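Local coordinates for protein putative neuraminyllactose-binding hemagglutinin homolog (Helicobacter pylori, PDB 3BGH) that is an outer-membrane lipoprotein of unestablished function, probably an adhesin that may bind sialylated glycans such as neuraminyllactose, at residues I52-S55 / Y56-F60; Q196-H199 / K200-H204; L209-K212 / H213-Y217; D185-Q188 / A189-K192. One frame throughout, in Å; residues are numbered along the deposited sequence.

Contact 1. Residues I52-S55 / Y56-F60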
loop_
_atom_site.group_PDB
_atom_site.type_symbol
_atom_site.label_atom_id
_atom_site.label_comp_id
_atom_site.label_asym_id
_atom_site.label_seq_id
_atom_site.Cartn_x
_atom_site.Cartn_y
_atom_site.Cartn_z
ATOM N N ILE A 52 8.043 6.404 -8.577
ATOM C CA ILE A 52 9.344 6.212 -7.903
ATOM C C ILE A 52 10.446 5.611 -8.844
ATOM O O ILE A 52 10.251 4.557 -9.410
ATOM C CB ILE A 52 9.194 5.298 -6.632
ATOM C CG1 ILE A 52 8.235 5.923 -5.624
ATOM C CG2 ILE A 52 10.549 5.027 -5.977
ATOM C CD1 ILE A 52 7.786 4.992 -4.452
ATOM N N PRO A 53 11.581 6.292 -9.015
ATOM C CA PRO A 53 12.664 5.743 -9.858
ATOM C C PRO A 53 13.166 4.389 -9.358
ATOM O O PRO A 53 13.344 4.205 -8.161
ATOM C CB PRO A 53 13.785 6.792 -9.752
ATOM C CG PRO A 53 13.021 8.107 -9.332
ATOM C CD PRO A 53 11.892 7.629 -8.470
ATOM N N GLU A 54 13.384 3.460 -10.279
ATOM C CA GLU A 54 13.951 2.142 -9.968
ATOM C C GLU A 54 15.216 2.200 -9.135
ATOM O O GLU A 54 15.463 1.305 -8.308
ATOM C CB GLU A 54 14.254 1.372 -11.248
ATOM C CG GLU A 54 13.032 0.750 -11.946
ATOM C CD GLU A 54 13.438 -0.096 -13.140
ATOM O OE1 GLU A 54 12.862 -1.207 -13.312
ATOM O OE2 GLU A 54 14.370 0.334 -13.897
ATOM N N SER A 55 16.030 3.230 -9.328
ATOM C CA SER A 55 17.249 3.313 -8.547
ATOM C C SER A 55 16.977 3.537 -7.056
ATOM O O SER A 55 17.781 3.097 -6.214
ATOM C CB SER A 55 18.124 4.410 -9.076
ATOM O OG SER A 55 17.464 5.663 -8.965
ATOM N N TYR A 56 15.871 4.224 -6.734
ATOM C CA TYR A 56 15.490 4.486 -5.328
ATOM C C TYR A 56 15.125 3.181 -4.667
ATOM O O TYR A 56 15.558 2.915 -3.558
ATOM C CB TYR A 56 14.316 5.447 -5.190
ATOM C CG TYR A 56 14.618 6.883 -5.540
ATOM C CD1 TYR A 56 15.794 7.252 -6.172
ATOM C CD2 TYR A 56 13.677 7.871 -5.310
ATOM C CE1 TYR A 56 16.020 8.576 -6.548
ATOM C CE2 TYR A 56 13.903 9.165 -5.652
ATOM C CZ TYR A 56 15.072 9.519 -6.281
ATOM O OH TYR A 56 15.258 10.853 -6.608
ATOM N N GLN A 57 14.368 2.361 -5.386
ATOM C CA GLN A 57 13.991 1.055 -4.917
ATOM C C GLN A 57 15.268 0.268 -4.590
ATOM O O GLN A 57 15.423 -0.188 -3.446
ATOM C CB GLN A 57 13.170 0.354 -5.974
ATOM C CG GLN A 57 12.937 -1.078 -5.730
ATOM C CD GLN A 57 12.396 -1.779 -6.947
ATOM O OE1 GLN A 57 12.665 -1.365 -8.064
ATOM N NE2 GLN A 57 11.669 -2.880 -6.748
ATOM N N LYS A 58 16.173 0.132 -5.575
ATOM C CA LYS A 58 17.437 -0.595 -5.417
ATOM C C LYS A 58 18.248 -0.106 -4.207
ATOM O O LYS A 58 18.729 -0.894 -3.408
ATOM C CB LYS A 58 18.277 -0.511 -6.699
ATOM C CG LYS A 58 17.896 -1.555 -7.744
ATOM C CD LYS A 58 17.952 -0.992 -9.204
ATOM C CE LYS A 58 17.583 -2.072 -10.240
ATOM N NZ LYS A 58 17.331 -1.550 -11.660
ATOM N N GLU A 59 18.367 1.203 -4.066
ATOM C CA GLU A 59 19.177 1.779 -3.030
ATOM C C GLU A 59 18.496 1.647 -1.646
ATOM O O GLU A 59 19.161 1.423 -0.627
ATOM C CB GLU A 59 19.502 3.204 -3.448
ATOM C CG GLU A 59 19.503 4.241 -2.393
ATOM C CD GLU A 59 20.875 4.684 -2.021
ATOM O OE1 GLU A 59 21.772 3.803 -1.909
ATOM O OE2 GLU A 59 21.048 5.915 -1.809
ATOM N N PHE A 60 17.170 1.768 -1.632
ATOM C CA PHE A 60 16.341 1.417 -0.478
ATOM C C PHE A 60 16.494 -0.075 -0.090
ATOM O O PHE A 60 16.649 -0.389 1.086
ATOM C CB PHE A 60 14.869 1.772 -0.781
ATOM C CG PHE A 60 13.969 1.789 0.412
ATOM C CD1 PHE A 60 13.505 3.000 0.940
ATOM C CD2 PHE A 60 13.516 0.609 0.978
ATOM C CE1 PHE A 60 12.628 3.020 2.039
ATOM C CE2 PHE A 60 12.652 0.637 2.071
ATOM C CZ PHE A 60 12.199 1.831 2.600
#

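Contact 2. Residues Q196-H199 / K200-H204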
loop_
_atom_site.group_PDB
_atom_site.type_symbol
_atom_site.label_atom_id
_atom_site.label_comp_id
_atom_site.label_asym_id
_atom_site.label_seq_id
_atom_site.Cartn_x
_atom_site.Cartn_y
_atom_site.Cartn_z
ATOM N N GLN A 196 11.707 9.185 5.136
ATOM C CA GLN A 196 10.915 8.974 6.333
ATOM C C GLN A 196 10.495 7.525 6.405
ATOM O O GLN A 196 10.444 6.972 7.473
ATOM C CB GLN A 196 9.660 9.834 6.354
ATOM C CG GLN A 196 9.817 11.268 6.766
ATOM C CD GLN A 196 8.451 11.988 6.818
ATOM O OE1 GLN A 196 8.187 12.910 6.033
ATOM N NE2 GLN A 196 7.576 11.542 7.729
ATOM N N ALA A 197 10.213 6.894 5.266
ATOM C CA ALA A 197 9.862 5.480 5.307
ATOM C C ALA A 197 11.065 4.609 5.668
ATOM O O ALA A 197 10.926 3.597 6.375
ATOM C CB ALA A 197 9.223 5.016 3.982
ATOM N N TYR A 198 12.242 4.982 5.170
ATOM C CA TYR A 198 13.429 4.194 5.454
ATOM C C TYR A 198 13.731 4.263 6.957
ATOM O O TYR A 198 13.951 3.236 7.573
ATOM C CB TYR A 198 14.652 4.667 4.654
ATOM C CG TYR A 198 15.842 3.755 4.904
ATOM C CD1 TYR A 198 16.086 2.655 4.097
ATOM C CD2 TYR A 198 16.684 3.964 5.992
ATOM C CE1 TYR A 198 17.171 1.825 4.342
ATOM C CE2 TYR A 198 17.760 3.139 6.245
ATOM C CZ TYR A 198 17.994 2.073 5.431
ATOM O OH TYR A 198 19.067 1.244 5.715
ATOM N N HIS A 199 13.730 5.471 7.521
ATOM C CA HIS A 199 13.931 5.699 8.947
ATOM C C HIS A 199 12.935 4.846 9.768
ATOM O O HIS A 199 13.379 4.037 10.573
ATOM C CB HIS A 199 13.834 7.209 9.276
ATOM C CG HIS A 199 13.987 7.543 10.737
ATOM N ND1 HIS A 199 15.217 7.685 11.354
ATOM C CD2 HIS A 199 13.058 7.821 11.689
ATOM C CE1 HIS A 199 15.042 8.009 12.624
ATOM N NE2 HIS A 199 13.742 8.104 12.854
ATOM N N LYS A 200 11.616 4.986 9.525
ATOM C CA LYS A 200 10.616 4.162 10.205
ATOM C C LYS A 200 10.846 2.642 10.108
ATOM O O LYS A 200 10.661 1.949 11.118
ATOM C CB LYS A 200 9.180 4.490 9.756
ATOM C CG LYS A 200 8.113 3.776 10.606
ATOM C CD LYS A 200 6.669 3.907 10.068
ATOM C CE LYS A 200 5.622 3.394 11.078
ATOM N NZ LYS A 200 4.190 3.663 10.710
ATOM N N VAL A 201 11.224 2.121 8.932
ATOM C CA VAL A 201 11.472 0.661 8.827
ATOM C C VAL A 201 12.645 0.220 9.748
ATOM O O VAL A 201 12.531 -0.729 10.527
ATOM C CB VAL A 201 11.704 0.135 7.339
ATOM C CG1 VAL A 201 12.084 -1.301 7.340
ATOM C CG2 VAL A 201 10.443 0.294 6.510
ATOM N N MET A 202 13.763 0.906 9.634
ATOM C CA MET A 202 14.931 0.538 10.413
ATOM C C MET A 202 14.666 0.616 11.919
ATOM O O MET A 202 15.099 -0.263 12.646
ATOM C CB MET A 202 16.125 1.400 10.019
ATOM C CG MET A 202 16.836 0.950 8.729
ATOM S SD MET A 202 17.447 -0.717 8.781
ATOM C CE MET A 202 18.524 -0.621 10.196
ATOM N N VAL A 203 13.958 1.650 12.383
ATOM C CA VAL A 203 13.636 1.807 13.802
ATOM C C VAL A 203 12.740 0.680 14.305
ATOM O O VAL A 203 12.934 0.149 15.397
ATOM C CB VAL A 203 12.885 3.128 14.073
ATOM C CG1 VAL A 203 12.301 3.138 15.481
ATOM C CG2 VAL A 203 13.799 4.341 13.909
ATOM N N HIS A 204 11.723 0.329 13.533
ATOM C CA HIS A 204 10.796 -0.680 13.987
ATOM C C HIS A 204 11.459 -2.042 13.958
ATOM O O HIS A 204 11.298 -2.790 14.881
ATOM C CB HIS A 204 9.496 -0.654 13.169
ATOM C CG HIS A 204 8.576 0.471 13.535
ATOM N ND1 HIS A 204 7.212 0.311 13.659
ATOM C CD2 HIS A 204 8.826 1.777 13.799
ATOM C CE1 HIS A 204 6.667 1.466 13.992
ATOM N NE2 HIS A 204 7.622 2.375 14.081
#

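Contact 3. Residues L209-K212 / H213-Y217. With SO4 (sulfate ion), chain D; SO4 (sulfate ion), chain C.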
loop_
_atom_site.group_PDB
_atom_site.type_symbol
_atom_site.label_atom_id
_atom_site.label_comp_id
_atom_site.label_asym_id
_atom_site.label_seq_id
_atom_site.Cartn_x
_atom_site.Cartn_y
_atom_site.Cartn_z
ATOM N N LEU A 209 13.992 -6.744 16.742
ATOM C CA LEU A 209 14.971 -7.800 16.794
ATOM C C LEU A 209 15.902 -7.603 17.997
ATOM O O LEU A 209 17.096 -7.759 17.866
ATOM C CB LEU A 209 15.786 -7.841 15.501
ATOM C CG LEU A 209 15.157 -8.037 14.119
ATOM C CD1 LEU A 209 16.245 -7.986 13.055
ATOM C CD2 LEU A 209 14.408 -9.348 14.070
ATOM N N SER A 210 15.339 -7.258 19.155
ATOM C CA SER A 210 16.087 -7.106 20.395
ATOM C C SER A 210 16.614 -8.438 20.922
ATOM O O SER A 210 16.191 -9.532 20.504
ATOM C CB SER A 210 15.196 -6.506 21.477
ATOM O OG SER A 210 14.250 -7.477 21.917
ATOM N N LYS A 211 17.541 -8.311 21.869
ATOM C CA LYS A 211 18.132 -9.431 22.613
ATOM C C LYS A 211 17.004 -10.198 23.309
ATOM O O LYS A 211 16.909 -11.407 23.150
ATOM C CB LYS A 211 19.167 -8.871 23.611
ATOM C CG LYS A 211 20.166 -9.846 24.271
ATOM C CD LYS A 211 20.519 -9.303 25.722
ATOM C CE LYS A 211 21.898 -9.734 26.228
ATOM N NZ LYS A 211 22.134 -9.329 27.677
ATOM N N LYS A 212 16.121 -9.516 24.023
ATOM C CA LYS A 212 15.011 -10.234 24.675
ATOM C C LYS A 212 14.156 -11.073 23.685
ATOM O O LYS A 212 13.835 -12.235 23.955
ATOM C CB LYS A 212 14.125 -9.290 25.501
ATOM C CG LYS A 212 13.072 -10.045 26.351
ATOM C CD LYS A 212 12.453 -9.179 27.466
ATOM C CE LYS A 212 11.422 -8.230 26.879
ATOM N NZ LYS A 212 11.303 -6.877 27.547
ATOM N N HIS A 213 13.832 -10.493 22.524
ATOM C CA HIS A 213 13.046 -11.183 21.525
ATOM C C HIS A 213 13.775 -12.343 20.882
ATOM O O HIS A 213 13.204 -13.416 20.751
ATOM C CB HIS A 213 12.488 -10.205 20.479
ATOM C CG HIS A 213 11.434 -9.277 21.012
ATOM N ND1 HIS A 213 10.881 -8.266 20.257
ATOM C CD2 HIS A 213 10.838 -9.202 22.225
ATOM C CE1 HIS A 213 9.977 -7.616 20.969
ATOM N NE2 HIS A 213 9.933 -8.165 22.171
ATOM N N MET A 214 15.024 -12.163 20.475
ATOM C CA MET A 214 15.747 -13.274 19.829
ATOM C C MET A 214 15.974 -14.491 20.780
ATOM O O MET A 214 15.804 -15.655 20.366
ATOM C CB MET A 214 17.062 -12.805 19.185
ATOM C CG MET A 214 16.915 -11.909 17.921
ATOM S SD MET A 214 15.934 -12.608 16.557
ATOM C CE MET A 214 14.389 -11.857 16.995
ATOM N N GLU A 215 16.325 -14.209 22.045
ATOM C CA GLU A 215 16.556 -15.257 23.060
ATOM C C GLU A 215 15.245 -15.972 23.273
ATOM O O GLU A 215 15.223 -17.204 23.400
ATOM C CB GLU A 215 17.036 -14.691 24.417
ATOM C CG GLU A 215 18.286 -13.857 24.360
ATOM C CD GLU A 215 18.991 -13.689 25.711
ATOM O OE1 GLU A 215 18.319 -13.573 26.770
ATOM O OE2 GLU A 215 20.243 -13.657 25.696
ATOM N N HIS A 216 14.153 -15.198 23.314
ATOM C CA HIS A 216 12.834 -15.793 23.443
ATOM C C HIS A 216 12.544 -16.715 22.242
ATOM O O HIS A 216 12.146 -17.867 22.419
ATOM C CB HIS A 216 11.748 -14.737 23.632
ATOM C CG HIS A 216 10.388 -15.327 23.855
ATOM N ND1 HIS A 216 9.612 -15.831 22.826
ATOM C CD2 HIS A 216 9.674 -15.513 24.994
ATOM C CE1 HIS A 216 8.483 -16.299 23.328
ATOM N NE2 HIS A 216 8.501 -16.125 24.641
ATOM N N TYR A 217 12.762 -16.203 21.030
ATOM C CA TYR A 217 12.612 -16.962 19.797
ATOM C C TYR A 217 13.456 -18.218 19.839
ATOM O O TYR A 217 12.988 -19.269 19.430
ATOM C CB TYR A 217 13.047 -16.099 18.612
ATOM C CG TYR A 217 12.845 -16.729 17.278
ATOM C CD1 TYR A 217 11.714 -16.420 16.517
ATOM C CD2 TYR A 217 13.773 -17.626 16.756
ATOM C CE1 TYR A 217 11.512 -16.981 15.279
ATOM C CE2 TYR A 217 13.584 -18.202 15.499
ATOM C CZ TYR A 217 12.451 -17.871 14.767
ATOM O OH TYR A 217 12.223 -18.431 13.520
HETATM S S SO4 D . 8.471 -7.253 24.857
HETATM O O1 SO4 D . 9.622 -6.440 25.239
HETATM O O2 SO4 D . 8.674 -8.678 25.180
HETATM O O3 SO4 D . 7.306 -6.751 25.576
HETATM O O4 SO4 D . 8.185 -7.086 23.436
HETATM S S SO4 C . 19.051 -5.033 22.643
HETATM O O1 SO4 C . 18.984 -3.718 23.263
HETATM O O2 SO4 C . 18.004 -5.857 23.253
HETATM O O3 SO4 C . 18.898 -4.876 21.207
HETATM O O4 SO4 C . 20.349 -5.689 22.843
#

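Contact 4. Residues D185-Q188 / A189-K192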
loop_
_atom_site.group_PDB
_atom_site.type_symbol
_atom_site.label_atom_id
_atom_site.label_comp_id
_atom_site.label_asym_id
_atom_site.label_seq_id
_atom_site.Cartn_x
_atom_site.Cartn_y
_atom_site.Cartn_z
ATOM N N ASP A 185 8.554 20.348 -5.889
ATOM C CA ASP A 185 7.966 19.509 -6.939
ATOM C C ASP A 185 7.967 18.035 -6.482
ATOM O O ASP A 185 8.443 17.705 -5.378
ATOM C CB ASP A 185 8.683 19.681 -8.291
ATOM C CG ASP A 185 10.070 19.029 -8.329
ATOM O OD1 ASP A 185 10.605 18.890 -9.466
ATOM O OD2 ASP A 185 10.615 18.671 -7.244
ATOM N N HIS A 186 7.442 17.164 -7.337
ATOM C CA HIS A 186 7.306 15.755 -7.010
ATOM C C HIS A 186 8.593 15.028 -6.577
ATOM O O HIS A 186 8.602 14.423 -5.505
ATOM C CB HIS A 186 6.568 15.015 -8.127
ATOM C CG HIS A 186 5.220 15.589 -8.431
ATOM N ND1 HIS A 186 4.329 15.945 -7.445
ATOM C CD2 HIS A 186 4.613 15.874 -9.606
ATOM C CE1 HIS A 186 3.230 16.427 -7.998
ATOM N NE2 HIS A 186 3.376 16.396 -9.308
ATOM N N ASP A 187 9.671 15.097 -7.360
ATOM C CA ASP A 187 10.842 14.260 -7.064
ATOM C C ASP A 187 11.477 14.572 -5.725
ATOM O O ASP A 187 11.919 13.665 -5.022
ATOM C CB ASP A 187 11.866 14.221 -8.197
ATOM C CG ASP A 187 11.443 13.258 -9.310
ATOM O OD1 ASP A 187 11.858 12.055 -9.289
ATOM O OD2 ASP A 187 10.649 13.709 -10.180
ATOM N N GLN A 188 11.446 15.843 -5.349
ATOM C CA GLN A 188 11.860 16.265 -4.019
ATOM C C GLN A 188 10.945 15.693 -2.881
ATOM O O GLN A 188 11.412 15.306 -1.809
ATOM C CB GLN A 188 12.008 17.801 -4.006
ATOM C CG GLN A 188 12.704 18.415 -2.803
ATOM C CD GLN A 188 14.237 18.325 -2.810
ATOM O OE1 GLN A 188 14.897 18.875 -1.919
ATOM N NE2 GLN A 188 14.805 17.610 -3.781
ATOM N N ALA A 189 9.649 15.585 -3.147
ATOM C CA ALA A 189 8.699 15.091 -2.168
ATOM C C ALA A 189 8.863 13.565 -1.966
ATOM O O ALA A 189 8.812 13.069 -0.841
ATOM C CB ALA A 189 7.284 15.448 -2.587
ATOM N N ILE A 190 9.082 12.869 -3.081
ATOM C CA ILE A 190 9.393 11.441 -3.122
ATOM C C ILE A 190 10.624 11.110 -2.263
ATOM O O ILE A 190 10.614 10.194 -1.435
ATOM C CB ILE A 190 9.625 10.999 -4.591
ATOM C CG1 ILE A 190 8.295 11.085 -5.354
ATOM C CG2 ILE A 190 10.213 9.620 -4.666
ATOM C CD1 ILE A 190 8.388 10.810 -6.821
ATOM N N ARG A 191 11.671 11.885 -2.470
ATOM C CA ARG A 191 12.879 11.787 -1.685
ATOM C C ARG A 191 12.638 11.893 -0.166
ATOM O O ARG A 191 13.170 11.078 0.605
ATOM C CB ARG A 191 13.900 12.791 -2.217
ATOM C CG ARG A 191 15.062 12.104 -2.871
ATOM C CD ARG A 191 15.567 12.731 -4.153
ATOM N NE ARG A 191 16.370 13.920 -3.922
ATOM C CZ ARG A 191 17.147 14.499 -4.840
ATOM N NH1 ARG A 191 17.274 13.988 -6.069
ATOM N NH2 ARG A 191 17.818 15.594 -4.518
ATOM N N LYS A 192 11.809 12.859 0.243
ATOM C CA LYS A 192 11.436 13.088 1.659
ATOM C C LYS A 192 10.598 11.976 2.235
ATOM O O LYS A 192 10.862 11.508 3.338
ATOM C CB LYS A 192 10.673 14.404 1.825
ATOM C CG LYS A 192 11.540 15.674 1.738
ATOM C CD LYS A 192 10.807 16.882 2.259
ATOM C CE LYS A 192 10.156 17.667 1.124
ATOM N NZ LYS A 192 9.150 18.654 1.660
#

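Contact 1. Residues I52-S55 / Y56-F60
Lys58 N donates to Glu54 O at 3.1 Å, and with an N-H...O angle of 176° this is the straightest of the bonds between 52-55 and 56-60. The next rung, Glu59 N to Ser55 O, is 2.9 Å long. Pro53, at the N-cap position, starts the series differently: its carbonyl oxygen takes Tyr56 N at 2.9 Å, with the donor well above the carbonyl plane, while the i to i+4 bond from Gln57 N to the same oxygen is weak. Further out, the side chains of Glu54 and Lys58 run side by side in the same direction, yet Glu54 OE2 and Lys58 NZ remain 4.2 Å apart, so the opposite charges probably attract without forming a salt bridge.

Packing centres on the Tyr56 ring. The Pro53 ring covers one face, with CG 3.9 Å from the ring centroid and only 9° off the normal, a CH-pi contact, and Pro53 CD lies 3.6 Å from Tyr56 CD2. Tyr56 has CG beside its own backbone N (chi1 -71°), which swings the phenol back over the proline preceding the helix. The CG2 branch of Ile52 meets Tyr56 CB obliquely at 3.9 Å.

The turn belongs to the crossover helix of the beta-alpha-beta unit formed by strand 38-48, helix 54-73 and strand 78-82. Gln57 NE2 bonds back to Ile46 O on the first of those strands, whereas Ile52, Pro53 and Tyr56 pack on Met194, Asp187, Ile190 and Arg191 of helix 186-208.

Contact 2. Residues Q196-H199 / K200-H204
Met202 curls up beside Tyr198, one turn earlier in helix 186-208, and the two side chains point the same way. Starting at the root, Met202 CB lies 3.8 Å from Tyr198 O, the carbonyl that also receives Met202 N in a nearly straight backbone bond (176°). CG makes the closest side-chain approach, 3.4 Å from Tyr198 CE2, coming at the ring obliquely. SD passes 4.0 Å from Tyr198 OH and stands obliquely, 5.1 Å from the ring centroid. The bend at chi2 (-58°) turns SD away from the ring. CE leads on past SD, 4.9 Å from Tyr198 OH. The hydroxyl is hydrogen-bonded to Gln67 OE1, and the ring meets Phe60 edge-to-face, which helps fix its position.

On the neighbouring flank, Val203 CG2 lies over one face of the His199 imidazole, 4.1 Å from its centroid and displaced toward the rim, a CH-pi contact. The same methyl is 3.4 Å from His199 O.

Val201 packs on Val152 of strand 144-161 and, with Tyr198 and Met202, on Leu64 of helix 54-73. The i to i+4 pairing of Tyr198 with Met202 is a Met-aromatic contact within an alpha-helix packed against both a sheet strand and another helix.

Contact 3. Residues L209-K212 / H213-Y217
His213 turns one face of its imidazole to Ser210, whose OG stands 3.4 Å above the ring plane, offset toward the rim. That oxygen also caps the helix, accepting His213 N at 3.1 Å with an N-H...O angle of 165°. The serine torsion (chi1 72°) sets OG between the backbone N and the carbonyl carbon, where it can reach the amide three residues on. Ser210 O takes Met214 N at 2.9 Å, so both serine oxygens hold the new turn.

Two sulfates, probably from the crystallisation liquor, also bind here. The sulfate of chain C accepts Lys211 N on its O2 at 2.9 Å. That of chain D lies at the imidazole edge, where it accepts from His213 NE2, although the modelled distance is implausibly short; Lys212 NZ adds a weak bond to its O1. The other ring nitrogen, ND1, is hydrogen-bonded to Glu208 O in the preceding helix.

On the apolar side, Leu209 CD2 meets Met214 CE at 3.9 Å, and both side chains touch Phe136 of strand 123-137. The whole is a serine N-cap starting helix 211-223 straight after helix 186-208, with one sulfate on the Lys211 amide at the helix start and another on first-turn side chains.

Contact 4. Residues D185-Q188 / A189-K192
Gln188 and Arg191 meet on one flank of the first turns of helix 186-208, which begins after Asp185 at the N-cap position and packs on the mixed sheet of this alpha/beta chain.

Backbone hydrogen bonds define the turn. At its start, Ala189 N is shared weakly between two carbonyls, Asp185 O at 3.3 Å and His186 O at 2.8 Å, the latter with an N-H...O angle of only 123°. Regular alpha-helical pairing follows at once: Ile190 N reaches the same His186 O at 2.9 Å, Arg191 N bonds to Asp187 O at 3.1 Å, and Lys192 N bonds to Gln188 O.

Polar side chains find their partners beyond the turn. Gln188 OE1 accepts from Val19 N, and Arg191 NH2 donates to Val19 O, so the two side chains together clasp the backbone of the first modelled residue. His186 ND1 is hydrogen-bonded to Asp126 OD2 on strand 123-137.

Apolar packing occupies the other flanks. Ala189 CB, 3.4 Å from His186 O, sits against Ala157 and Ile159 of strand 144-161. The Ile190 side chain folds back along the same carbonyl, with CG1 beside its own backbone N (chi1 -68°), and also packs on Ile108 of strand 98-114.

Between Gln188 and Arg191 themselves there is no hydrogen bond: their amide and guanidinium planes are 54° apart, and Gln188 NE2 lies 3.7 Å from Arg191 NH2.

From the N terminus come contacts 1, 4, 2 and 3. Each is local, closing a single turn, so they follow in series and none nests or crosses. Contact 1 starts helix 54-73; contacts 4 and 2 lie on helix 186-208, their centres about 17 Å apart, and contact 3 starts helix 211-223. The two long helices meet at several points, among them Tyr56 OH of contact 1 with Arg191 CD of contact 4 at 3.1 Å, and Phe60 CE1 with Tyr198 CB of contact 2 at 3.7 Å. Contact 3, centred about 37 Å from the centre of contact 4, lies across the chain's centre from it and takes the packing onto strands 98-114 and 123-137.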